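Local coordinates for protein arginine decarboxylase (PDB 3NZP) that probably catalyses the decarboxylation of arginine to agmatine, a step of polyamine biosynthesis, with pyridoxal 5'-phosphate as cofactor, at residues F134-I145 / E162-R173; M2-G10 / E278-K286. All coordinates share one frame; numbering follows the deposited sequence.

Contact 1: F134-I145 / E162-R173; sequences FKDRELINIGFI and ELEAIIDIAKER
Glu162 OE1 accepts the backbone N-H of Lys135 at 3.3 Å from N, reached from above the carboxylate plane; a water bound weakly to OE1 also reaches Lys135 O. Glu162 can span the gap because its chain is extended beyond CG (chi2 -178°), and its other oxygen, OE2, takes the backbone N-H of Glu158. The Lys135 chain crosses that of Glu162 at about a right angle, CE nearest to OE2, and its NZ bonds Val131 O.

Next to this polar end helices 137-145 and 162-170, neighbours on the outside of the barrel, cross at -53° with axes 10.0 Å apart and interlock as knobs into holes. Ile140 sits among Glu162, Ala165, Ile166 and Ile169, its CD1 on Ala165 CB, where the small residue leaves room. Ile169 returns the fit among Arg137, Ile140, Asn141 and Phe144. The Phe144 ring directs CZ at Ala170 CA (3.5 Å), and Ile166 CG2 lies at its edge. Arg173, bent at chi2 and chi3, lays CG near Phe144 CD1 (3.6 Å).

Both buried oxygens of Glu162 are met by backbone N-H groups at one end of the apolar interface, while at the other Arg173 salt-bridges Glu148 and Glu595 of the second subunit.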
loop_
_atom_site.group_PDB
_atom_site.type_symbol
_atom_site.label_atom_id
_atom_site.label_comp_id
_atom_site.label_asym_id
_atom_site.label_seq_id
_atom_site.Cartn_x
_atom_site.Cartn_y
_atom_site.Cartn_z
ATOM N N PHE B 134 3.217 -21.311 -3.235
ATOM C CA PHE B 134 4.359 -22.117 -3.638
ATOM C C PHE B 134 4.989 -22.712 -2.402
ATOM O O PHE B 134 5.091 -22.053 -1.370
ATOM C CB PHE B 134 5.348 -21.254 -4.406
ATOM C CG PHE B 134 4.775 -20.699 -5.672
ATOM C CD1 PHE B 134 4.646 -21.503 -6.803
ATOM C CD2 PHE B 134 4.277 -19.399 -5.713
ATOM C CE1 PHE B 134 4.028 -21.025 -7.950
ATOM C CE2 PHE B 134 3.654 -18.911 -6.858
ATOM C CZ PHE B 134 3.530 -19.727 -7.976
ATOM N N LYS B 135 5.423 -23.960 -2.501
ATOM C CA LYS B 135 5.981 -24.624 -1.339
ATOM C C LYS B 135 7.361 -25.200 -1.548
ATOM O O LYS B 135 7.712 -25.627 -2.643
ATOM C CB LYS B 135 5.028 -25.735 -0.907
ATOM C CG LYS B 135 3.560 -25.339 -1.019
ATOM C CD LYS B 135 2.652 -26.543 -0.950
ATOM C CE LYS B 135 1.301 -26.237 -1.545
ATOM N NZ LYS B 135 0.567 -25.257 -0.714
ATOM N N ASP B 136 8.162 -25.206 -0.496
ATOM C CA ASP B 136 9.484 -25.797 -0.601
ATOM C C ASP B 136 9.432 -27.022 0.271
ATOM O O ASP B 136 8.392 -27.319 0.859
ATOM C CB ASP B 136 10.577 -24.848 -0.112
ATOM C CG ASP B 136 10.320 -24.326 1.275
ATOM O OD1 ASP B 136 11.183 -23.576 1.786
ATOM O OD2 ASP B 136 9.260 -24.657 1.855
ATOM N N ARG B 137 10.545 -27.737 0.363
ATOM C CA ARG B 137 10.564 -28.944 1.169
ATOM C C ARG B 137 10.131 -28.634 2.588
ATOM O O ARG B 137 9.374 -29.390 3.185
ATOM C CB ARG B 137 11.950 -29.569 1.165
ATOM C CG ARG B 137 12.541 -29.761 -0.234
ATOM C CD ARG B 137 13.744 -30.706 -0.205
ATOM N NE ARG B 137 13.323 -32.097 -0.032
ATOM C CZ ARG B 137 12.832 -32.860 -1.006
ATOM N NH1 ARG B 137 12.471 -34.114 -0.749
ATOM N NH2 ARG B 137 12.719 -32.379 -2.240
ATOM N N GLU B 138 10.588 -27.508 3.125
ATOM C CA GLU B 138 10.231 -27.147 4.493
ATOM C C GLU B 138 8.721 -26.999 4.686
ATOM O O GLU B 138 8.143 -27.621 5.574
ATOM C CB GLU B 138 10.951 -25.859 4.920
ATOM C CG GLU B 138 10.540 -25.328 6.310
ATOM C CD GLU B 138 11.283 -24.054 6.736
ATOM O OE1 GLU B 138 10.830 -23.398 7.702
ATOM O OE2 GLU B 138 12.315 -23.710 6.115
ATOM N N LEU B 139 8.071 -26.189 3.858
ATOM C CA LEU B 139 6.628 -25.992 3.994
ATOM C C LEU B 139 5.842 -27.311 3.887
ATOM O O LEU B 139 4.889 -27.534 4.634
ATOM C CB LEU B 139 6.138 -24.992 2.941
ATOM C CG LEU B 139 4.710 -24.460 3.071
ATOM C CD1 LEU B 139 4.466 -23.888 4.445
ATOM C CD2 LEU B 139 4.512 -23.396 2.030
ATOM N N ILE B 140 6.249 -28.179 2.964
ATOM C CA ILE B 140 5.587 -29.463 2.793
ATOM C C ILE B 140 5.749 -30.298 4.058
ATOM O O ILE B 140 4.789 -30.889 4.561
ATOM C CB ILE B 140 6.171 -30.222 1.590
ATOM C CG1 ILE B 140 6.004 -29.361 0.335
ATOM C CG2 ILE B 140 5.474 -31.555 1.402
ATOM C CD1 ILE B 140 6.535 -29.995 -0.924
ATOM N N ASN B 141 6.968 -30.326 4.584
ATOM C CA ASN B 141 7.241 -31.080 5.794
ATOM C C ASN B 141 6.385 -30.626 6.949
ATOM O O ASN B 141 5.749 -31.442 7.622
ATOM C CB ASN B 141 8.705 -30.973 6.167
ATOM C CG ASN B 141 9.491 -32.129 5.645
ATOM O OD1 ASN B 141 9.228 -33.271 6.011
ATOM N ND2 ASN B 141 10.455 -31.854 4.769
ATOM N N ILE B 142 6.355 -29.329 7.201
ATOM C CA ILE B 142 5.541 -28.848 8.296
ATOM C C ILE B 142 4.069 -29.182 8.050
ATOM O O ILE B 142 3.310 -29.408 8.994
ATOM C CB ILE B 142 5.730 -27.332 8.499
ATOM C CG1 ILE B 142 4.626 -26.786 9.400
ATOM C CG2 ILE B 142 5.725 -26.629 7.180
ATOM C CD1 ILE B 142 4.740 -25.305 9.627
ATOM N N GLY B 143 3.669 -29.238 6.779
ATOM C CA GLY B 143 2.284 -29.576 6.465
ATOM C C GLY B 143 2.026 -30.991 6.942
ATOM O O GLY B 143 0.973 -31.309 7.506
ATOM N N PHE B 144 3.024 -31.836 6.697
ATOM C CA PHE B 144 3.012 -33.235 7.098
ATOM C C PHE B 144 2.940 -33.335 8.608
ATOM O O PHE B 144 2.132 -34.100 9.145
ATOM C CB PHE B 144 4.288 -33.933 6.627
ATOM C CG PHE B 144 4.112 -34.769 5.399
ATOM C CD1 PHE B 144 3.876 -36.136 5.501
ATOM C CD2 PHE B 144 4.172 -34.192 4.138
ATOM C CE1 PHE B 144 3.698 -36.918 4.357
ATOM C CE2 PHE B 144 3.995 -34.962 2.993
ATOM C CZ PHE B 144 3.758 -36.327 3.103
ATOM N N ILE B 145 3.770 -32.575 9.314
ATOM C CA ILE B 145 3.700 -32.703 10.763
ATOM C C ILE B 145 2.340 -32.247 11.261
ATOM O O ILE B 145 1.881 -32.707 12.301
ATOM C CB ILE B 145 4.827 -31.922 11.557
ATOM C CG1 ILE B 145 4.301 -30.604 12.058
ATOM C CG2 ILE B 145 6.068 -31.660 10.714
ATOM C CD1 ILE B 145 5.272 -30.022 12.998
ATOM N N GLU B 162 5.786 -29.526 -7.218
ATOM C CA GLU B 162 5.390 -29.622 -5.816
ATOM C C GLU B 162 4.855 -31.003 -5.489
ATOM O O GLU B 162 5.052 -31.510 -4.380
ATOM C CB GLU B 162 4.303 -28.614 -5.483
ATOM C CG GLU B 162 4.728 -27.190 -5.595
ATOM C CD GLU B 162 3.608 -26.227 -5.207
ATOM O OE1 GLU B 162 3.872 -24.995 -5.206
ATOM O OE2 GLU B 162 2.476 -26.703 -4.907
ATOM N N LEU B 163 4.163 -31.601 -6.456
ATOM C CA LEU B 163 3.579 -32.923 -6.265
ATOM C C LEU B 163 4.691 -33.920 -6.024
ATOM O O LEU B 163 4.646 -34.722 -5.084
ATOM C CB LEU B 163 2.762 -33.334 -7.487
ATOM C CG LEU B 163 2.005 -34.660 -7.395
ATOM C CD1 LEU B 163 1.059 -34.659 -6.195
ATOM C CD2 LEU B 163 1.237 -34.887 -8.695
ATOM N N GLU B 164 5.702 -33.857 -6.875
ATOM C CA GLU B 164 6.848 -34.747 -6.754
ATOM C C GLU B 164 7.466 -34.596 -5.373
ATOM O O GLU B 164 7.735 -35.581 -4.694
ATOM C CB GLU B 164 7.859 -34.399 -7.835
ATOM C CG GLU B 164 7.192 -34.228 -9.177
ATOM C CD GLU B 164 7.855 -35.053 -10.238
ATOM O OE1 GLU B 164 9.064 -34.845 -10.464
ATOM O OE2 GLU B 164 7.177 -35.912 -10.838
ATOM N N ALA B 165 7.680 -33.353 -4.961
ATOM C CA ALA B 165 8.249 -33.082 -3.651
ATOM C C ALA B 165 7.462 -33.810 -2.562
ATOM O O ALA B 165 8.045 -34.462 -1.701
ATOM C CB ALA B 165 8.240 -31.587 -3.387
ATOM N N ILE B 166 6.139 -33.695 -2.602
ATOM C CA ILE B 166 5.305 -34.358 -1.612
ATOM C C ILE B 166 5.521 -35.863 -1.663
ATOM O O ILE B 166 5.787 -36.500 -0.642
ATOM C CB ILE B 166 3.822 -34.071 -1.855
ATOM C CG1 ILE B 166 3.554 -32.585 -1.660
ATOM C CG2 ILE B 166 2.961 -34.890 -0.907
ATOM C CD1 ILE B 166 2.113 -32.238 -1.776
ATOM N N ILE B 167 5.401 -36.428 -2.861
ATOM C CA ILE B 167 5.586 -37.863 -3.067
ATOM C C ILE B 167 6.879 -38.327 -2.406
ATOM O O ILE B 167 6.896 -39.336 -1.701
ATOM C CB ILE B 167 5.625 -38.194 -4.572
ATOM C CG1 ILE B 167 4.224 -38.023 -5.162
ATOM C CG2 ILE B 167 6.137 -39.597 -4.785
ATOM C CD1 ILE B 167 4.172 -38.111 -6.666
ATOM N N ASP B 168 7.956 -37.585 -2.635
ATOM C CA ASP B 168 9.246 -37.911 -2.051
ATOM C C ASP B 168 9.226 -37.893 -0.548
ATOM O O ASP B 168 9.431 -38.921 0.082
ATOM C CB ASP B 168 10.312 -36.940 -2.526
ATOM C CG ASP B 168 10.712 -37.193 -3.947
ATOM O OD1 ASP B 168 9.978 -37.952 -4.627
ATOM O OD2 ASP B 168 11.751 -36.636 -4.387
ATOM N N ILE B 169 8.986 -36.727 0.038
ATOM C CA ILE B 169 8.997 -36.651 1.486
ATOM C C ILE B 169 7.879 -37.478 2.096
ATOM O O ILE B 169 7.817 -37.647 3.310
ATOM C CB ILE B 169 8.880 -35.198 2.024
ATOM C CG1 ILE B 169 7.425 -34.848 2.245
ATOM C CG2 ILE B 169 9.503 -34.197 1.066
ATOM C CD1 ILE B 169 7.276 -33.678 3.153
ATOM N N ALA B 170 6.996 -38.000 1.256
ATOM C CA ALA B 170 5.891 -38.811 1.750
ATOM C C ALA B 170 6.431 -40.115 2.311
ATOM O O ALA B 170 6.063 -40.545 3.415
ATOM C CB ALA B 170 4.917 -39.095 0.620
ATOM N N LYS B 171 7.309 -40.729 1.522
ATOM C CA LYS B 171 7.936 -41.998 1.862
ATOM C C LYS B 171 9.140 -41.784 2.764
ATOM O O LYS B 171 9.948 -42.683 2.970
ATOM C CB LYS B 171 8.346 -42.734 0.577
ATOM C CG LYS B 171 9.238 -41.936 -0.374
ATOM C CD LYS B 171 9.332 -42.585 -1.775
ATOM C CE LYS B 171 7.980 -42.610 -2.500
ATOM N NZ LYS B 171 8.059 -43.286 -3.836
ATOM N N GLU B 172 9.244 -40.577 3.306
ATOM C CA GLU B 172 10.330 -40.222 4.203
ATOM C C GLU B 172 9.778 -39.961 5.596
ATOM O O GLU B 172 10.453 -40.209 6.588
ATOM C CB GLU B 172 11.051 -38.970 3.710
ATOM C CG GLU B 172 12.432 -39.214 3.140
ATOM C CD GLU B 172 13.229 -37.925 3.017
ATOM O OE1 GLU B 172 14.430 -38.001 2.674
ATOM O OE2 GLU B 172 12.656 -36.842 3.266
ATOM N N ARG B 173 8.548 -39.455 5.664
ATOM C CA ARG B 173 7.920 -39.162 6.951
ATOM C C ARG B 173 7.310 -40.415 7.563
ATOM O O ARG B 173 7.851 -41.509 7.440
ATOM C CB ARG B 173 6.838 -38.099 6.790
ATOM C CG ARG B 173 7.325 -36.790 6.212
ATOM C CD ARG B 173 8.158 -36.041 7.209
ATOM N NE ARG B 173 7.406 -35.775 8.425
ATOM C CZ ARG B 173 7.827 -34.974 9.396
ATOM N NH1 ARG B 173 9.000 -34.364 9.281
ATOM N NH2 ARG B 173 7.077 -34.778 10.474
HETATM O O HOH W 1 7.135 -24.283 -5.656
#

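Contact 2: M2-G10 / E278-K286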
loop_
_atom_site.group_PDB
_atom_site.type_symbol
_atom_site.label_atom_id
_atom_site.label_comp_id
_atom_site.label_asym_id
_atom_site.label_seq_id
_atom_site.Cartn_x
_atom_site.Cartn_y
_atom_site.Cartn_z
HETATM N N MSE B 2 -31.466 11.547 5.801
HETATM C CA MSE B 2 -30.099 11.143 5.489
HETATM C C MSE B 2 -29.688 9.944 6.352
HETATM O O MSE B 2 -29.618 10.049 7.578
HETATM C CB MSE B 2 -29.155 12.313 5.754
HETATM C CG MSE B 2 -27.686 11.980 5.595
HETATM SE SE MSE B 2 -27.085 11.979 3.755
HETATM C CE MSE B 2 -27.722 10.221 3.205
ATOM N N ASP B 3 -29.419 8.810 5.709
ATOM C CA ASP B 3 -29.013 7.599 6.425
ATOM C C ASP B 3 -27.648 7.112 5.945
ATOM O O ASP B 3 -27.154 6.069 6.389
ATOM C CB ASP B 3 -30.061 6.491 6.239
ATOM C CG ASP B 3 -30.138 5.984 4.801
ATOM O OD1 ASP B 3 -30.148 6.817 3.865
ATOM O OD2 ASP B 3 -30.198 4.750 4.609
ATOM N N TYR B 4 -27.044 7.873 5.036
ATOM C CA TYR B 4 -25.736 7.530 4.496
ATOM C C TYR B 4 -25.747 6.128 3.870
ATOM O O TYR B 4 -24.737 5.424 3.877
ATOM C CB TYR B 4 -24.681 7.617 5.609
ATOM C CG TYR B 4 -24.455 9.030 6.121
ATOM C CD1 TYR B 4 -23.662 9.941 5.403
ATOM C CD2 TYR B 4 -25.084 9.484 7.290
ATOM C CE1 TYR B 4 -23.506 11.267 5.831
ATOM C CE2 TYR B 4 -24.934 10.812 7.723
ATOM C CZ TYR B 4 -24.147 11.692 6.985
ATOM O OH TYR B 4 -24.032 12.995 7.381
ATOM N N GLY B 5 -26.898 5.741 3.324
ATOM C CA GLY B 5 -27.041 4.438 2.700
ATOM C C GLY B 5 -26.832 3.284 3.659
ATOM O O GLY B 5 -26.490 2.173 3.250
ATOM N N ILE B 6 -27.046 3.537 4.941
ATOM C CA ILE B 6 -26.852 2.504 5.943
ATOM C C ILE B 6 -27.647 1.244 5.618
ATOM O O ILE B 6 -27.407 0.180 6.186
ATOM C CB ILE B 6 -27.252 3.023 7.337
ATOM C CG1 ILE B 6 -26.859 2.004 8.412
ATOM C CG2 ILE B 6 -28.726 3.340 7.350
ATOM C CD1 ILE B 6 -27.040 2.494 9.838
ATOM N N ASP B 7 -28.590 1.359 4.693
ATOM C CA ASP B 7 -29.404 0.211 4.327
ATOM C C ASP B 7 -28.790 -0.613 3.207
ATOM O O ASP B 7 -29.064 -1.807 3.085
ATOM C CB ASP B 7 -30.807 0.672 3.939
ATOM C CG ASP B 7 -31.733 0.808 5.149
ATOM O OD1 ASP B 7 -32.854 1.336 4.975
ATOM O OD2 ASP B 7 -31.349 0.381 6.264
ATOM N N ILE B 8 -27.948 0.025 2.402
ATOM C CA ILE B 8 -27.291 -0.658 1.297
ATOM C C ILE B 8 -26.118 -1.506 1.794
ATOM O O ILE B 8 -26.154 -2.737 1.736
ATOM C CB ILE B 8 -26.769 0.350 0.283
ATOM C CG1 ILE B 8 -27.907 1.262 -0.170
ATOM C CG2 ILE B 8 -26.152 -0.369 -0.887
ATOM C CD1 ILE B 8 -27.466 2.354 -1.137
ATOM N N TRP B 9 -25.083 -0.836 2.292
ATOM C CA TRP B 9 -23.890 -1.513 2.792
ATOM C C TRP B 9 -24.062 -2.002 4.222
ATOM O O TRP B 9 -23.388 -2.937 4.651
ATOM C CB TRP B 9 -22.679 -0.575 2.757
ATOM C CG TRP B 9 -22.818 0.615 3.659
ATOM C CD1 TRP B 9 -23.303 1.841 3.321
ATOM C CD2 TRP B 9 -22.557 0.659 5.073
ATOM N NE1 TRP B 9 -23.367 2.647 4.431
ATOM C CE2 TRP B 9 -22.920 1.950 5.518
ATOM C CE3 TRP B 9 -22.061 -0.264 6.000
ATOM C CZ2 TRP B 9 -22.801 2.342 6.857
ATOM C CZ3 TRP B 9 -21.945 0.128 7.339
ATOM C CH2 TRP B 9 -22.314 1.420 7.750
ATOM N N GLY B 10 -24.963 -1.363 4.953
ATOM C CA GLY B 10 -25.171 -1.723 6.337
ATOM C C GLY B 10 -25.933 -2.988 6.659
ATOM O O GLY B 10 -25.706 -3.582 7.712
ATOM N N GLU B 278 -20.789 -5.747 -0.272
ATOM C CA GLU B 278 -21.435 -4.507 -0.682
ATOM C C GLU B 278 -20.826 -3.304 0.043
ATOM O O GLU B 278 -21.023 -3.139 1.245
ATOM C CB GLU B 278 -22.932 -4.555 -0.401
ATOM C CG GLU B 278 -23.645 -3.337 -0.958
ATOM C CD GLU B 278 -23.387 -3.178 -2.450
ATOM O OE1 GLU B 278 -23.791 -4.083 -3.222
ATOM O OE2 GLU B 278 -22.770 -2.163 -2.846
ATOM N N TYR B 279 -20.098 -2.469 -0.694
ATOM C CA TYR B 279 -19.426 -1.295 -0.132
ATOM C C TYR B 279 -20.140 0.010 -0.474
ATOM O O TYR B 279 -19.942 1.040 0.174
ATOM C CB TYR B 279 -17.986 -1.236 -0.654
ATOM C CG TYR B 279 -17.047 -2.264 -0.045
ATOM C CD1 TYR B 279 -16.483 -2.054 1.208
ATOM C CD2 TYR B 279 -16.702 -3.431 -0.730
ATOM C CE1 TYR B 279 -15.596 -2.969 1.768
ATOM C CE2 TYR B 279 -15.810 -4.361 -0.179
ATOM C CZ TYR B 279 -15.262 -4.117 1.071
ATOM O OH TYR B 279 -14.365 -5.008 1.644
ATOM N N SER B 280 -20.962 -0.048 -1.510
ATOM C CA SER B 280 -21.705 1.111 -1.962
ATOM C C SER B 280 -22.651 1.667 -0.911
ATOM O O SER B 280 -23.388 0.917 -0.277
ATOM C CB SER B 280 -22.507 0.752 -3.191
ATOM O OG SER B 280 -23.475 1.750 -3.414
ATOM N N GLN B 281 -22.629 2.990 -0.738
ATOM C CA GLN B 281 -23.506 3.676 0.225
ATOM C C GLN B 281 -24.335 4.733 -0.503
ATOM O O GLN B 281 -24.926 5.618 0.121
ATOM C CB GLN B 281 -22.694 4.345 1.342
ATOM C CG GLN B 281 -21.889 5.568 0.909
ATOM C CD GLN B 281 -21.171 6.250 2.073
ATOM O OE1 GLN B 281 -21.772 6.518 3.113
ATOM N NE2 GLN B 281 -19.884 6.540 1.896
ATOM N N PHE B 282 -24.365 4.627 -1.830
ATOM C CA PHE B 282 -25.112 5.547 -2.674
ATOM C C PHE B 282 -26.112 4.791 -3.541
ATOM O O PHE B 282 -25.772 3.802 -4.199
ATOM C CB PHE B 282 -24.152 6.347 -3.553
ATOM C CG PHE B 282 -23.263 7.275 -2.780
ATOM C CD1 PHE B 282 -23.775 8.436 -2.215
ATOM C CD2 PHE B 282 -21.923 6.969 -2.582
ATOM C CE1 PHE B 282 -22.965 9.284 -1.461
ATOM C CE2 PHE B 282 -21.104 7.812 -1.829
ATOM C CZ PHE B 282 -21.630 8.970 -1.266
ATOM N N LYS B 283 -27.350 5.272 -3.521
ATOM C CA LYS B 283 -28.443 4.679 -4.276
ATOM C C LYS B 283 -28.066 4.509 -5.747
ATOM O O LYS B 283 -27.495 5.410 -6.367
ATOM C CB LYS B 283 -29.691 5.565 -4.144
ATOM C CG LYS B 283 -30.976 4.950 -4.698
ATOM C CD LYS B 283 -32.205 5.831 -4.440
ATOM C CE LYS B 283 -32.150 7.159 -5.200
ATOM N NZ LYS B 283 -32.135 6.993 -6.681
ATOM N N ASN B 284 -28.391 3.343 -6.296
ATOM C CA ASN B 284 -28.096 3.036 -7.687
ATOM C C ASN B 284 -26.600 3.031 -7.970
ATOM O O ASN B 284 -26.111 3.787 -8.808
ATOM C CB ASN B 284 -28.801 4.025 -8.629
ATOM C CG ASN B 284 -30.318 3.844 -8.649
ATOM O OD1 ASN B 284 -31.013 4.186 -7.689
ATOM N ND2 ASN B 284 -30.835 3.293 -9.748
ATOM N N GLU B 285 -25.874 2.177 -7.254
ATOM C CA GLU B 285 -24.438 2.042 -7.446
ATOM C C GLU B 285 -23.882 0.806 -6.760
ATOM O O GLU B 285 -22.741 0.805 -6.309
ATOM C CB GLU B 285 -23.702 3.280 -6.942
ATOM C CG GLU B 285 -23.245 4.224 -8.044
ATOM C CD GLU B 285 -22.386 5.354 -7.505
ATOM O OE1 GLU B 285 -21.960 6.228 -8.295
ATOM O OE2 GLU B 285 -22.137 5.364 -6.279
ATOM N N LYS B 286 -24.696 -0.242 -6.686
ATOM C CA LYS B 286 -24.318 -1.519 -6.074
ATOM C C LYS B 286 -22.890 -1.977 -6.422
ATOM O O LYS B 286 -22.437 -1.818 -7.556
ATOM C CB LYS B 286 -25.309 -2.597 -6.525
ATOM C CG LYS B 286 -26.130 -3.235 -5.420
ATOM C CD LYS B 286 -27.121 -2.269 -4.804
ATOM C CE LYS B 286 -27.898 -2.950 -3.675
ATOM N NZ LYS B 286 -28.968 -2.081 -3.094
#
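Ile8 and Trp9 meet the 278-286 loop through van der Waals contacts, largely with its backbone. The two methyl ends of Ile8 are spread along that loop: CD1 lies 3.7 Å from Phe282 C, while CG2 faces Ser280 O and the CG methylene of Glu278, with Lys286 NZ 4.0 Å from CG2. CG1 stands anti to the carbonyl carbon (chi1 -55°), leaving CG2 anti to the backbone N; this beta-branching gives Ile8 two arms, one for Phe282 and one for Ser280 and Glu278. Trp9 lies side by side with Gln281, the two side chains pointing the same way, CD1 of the indole meeting Gln281 CB and the ring and amide planes 83° apart; Ser280 O approaches the indole edge near its plane.

No clear hydrogen bond crosses between the segments; within 2-10, Trp9 NE1 donates to Tyr4 O at 3.1 Å, nearly in the ring plane, which fixes the rotation of the indole. Gly5 CA adds a CA-H...O contact to Gln281 O at 3.5 Å; without a side chain, Gly5 can come this close, and its positive phi (62°) suits glycine. The same glycine belongs to a type I' turn from Asp3 to Ile6, closed by Ile6 N to Asp3 O (2.9 Å).

Within the other loop, Glu278 OE2 accepts Ser280 N through its anti lone pair and also takes Ser287 N. Tyr279 turns away from the N-terminal segment, and its OH bonds Arg323 of the cofactor site, a second-shell link.

The 2-10 segment thus packs against the barrel loop after strand 268-272 in the pyridoxal-binding domain of a fold type III decarboxylase.

In the fold
From the N terminus, residues 2-10 come first and meet 278-286 much later in the chain, so contact 2 closes a loop of 267 intervening residues that takes in most of the barrel, from its first strand, 79-84, to its seventh, 268-272. Contact 1 falls wholly within that loop: it closes a short one of 16 residues around strand 152-157, joining the helices that precede and follow this strand on the outside of the barrel. The two contacts are nested and do not cross. They lie on opposite sides of the chain's centre, with centres about 47 Å apart and nearest atoms about 24 Å apart. Contact 1 ties two successive helices of the barrel's outer layer; contact 2 ties the chain's beginning to the barrel.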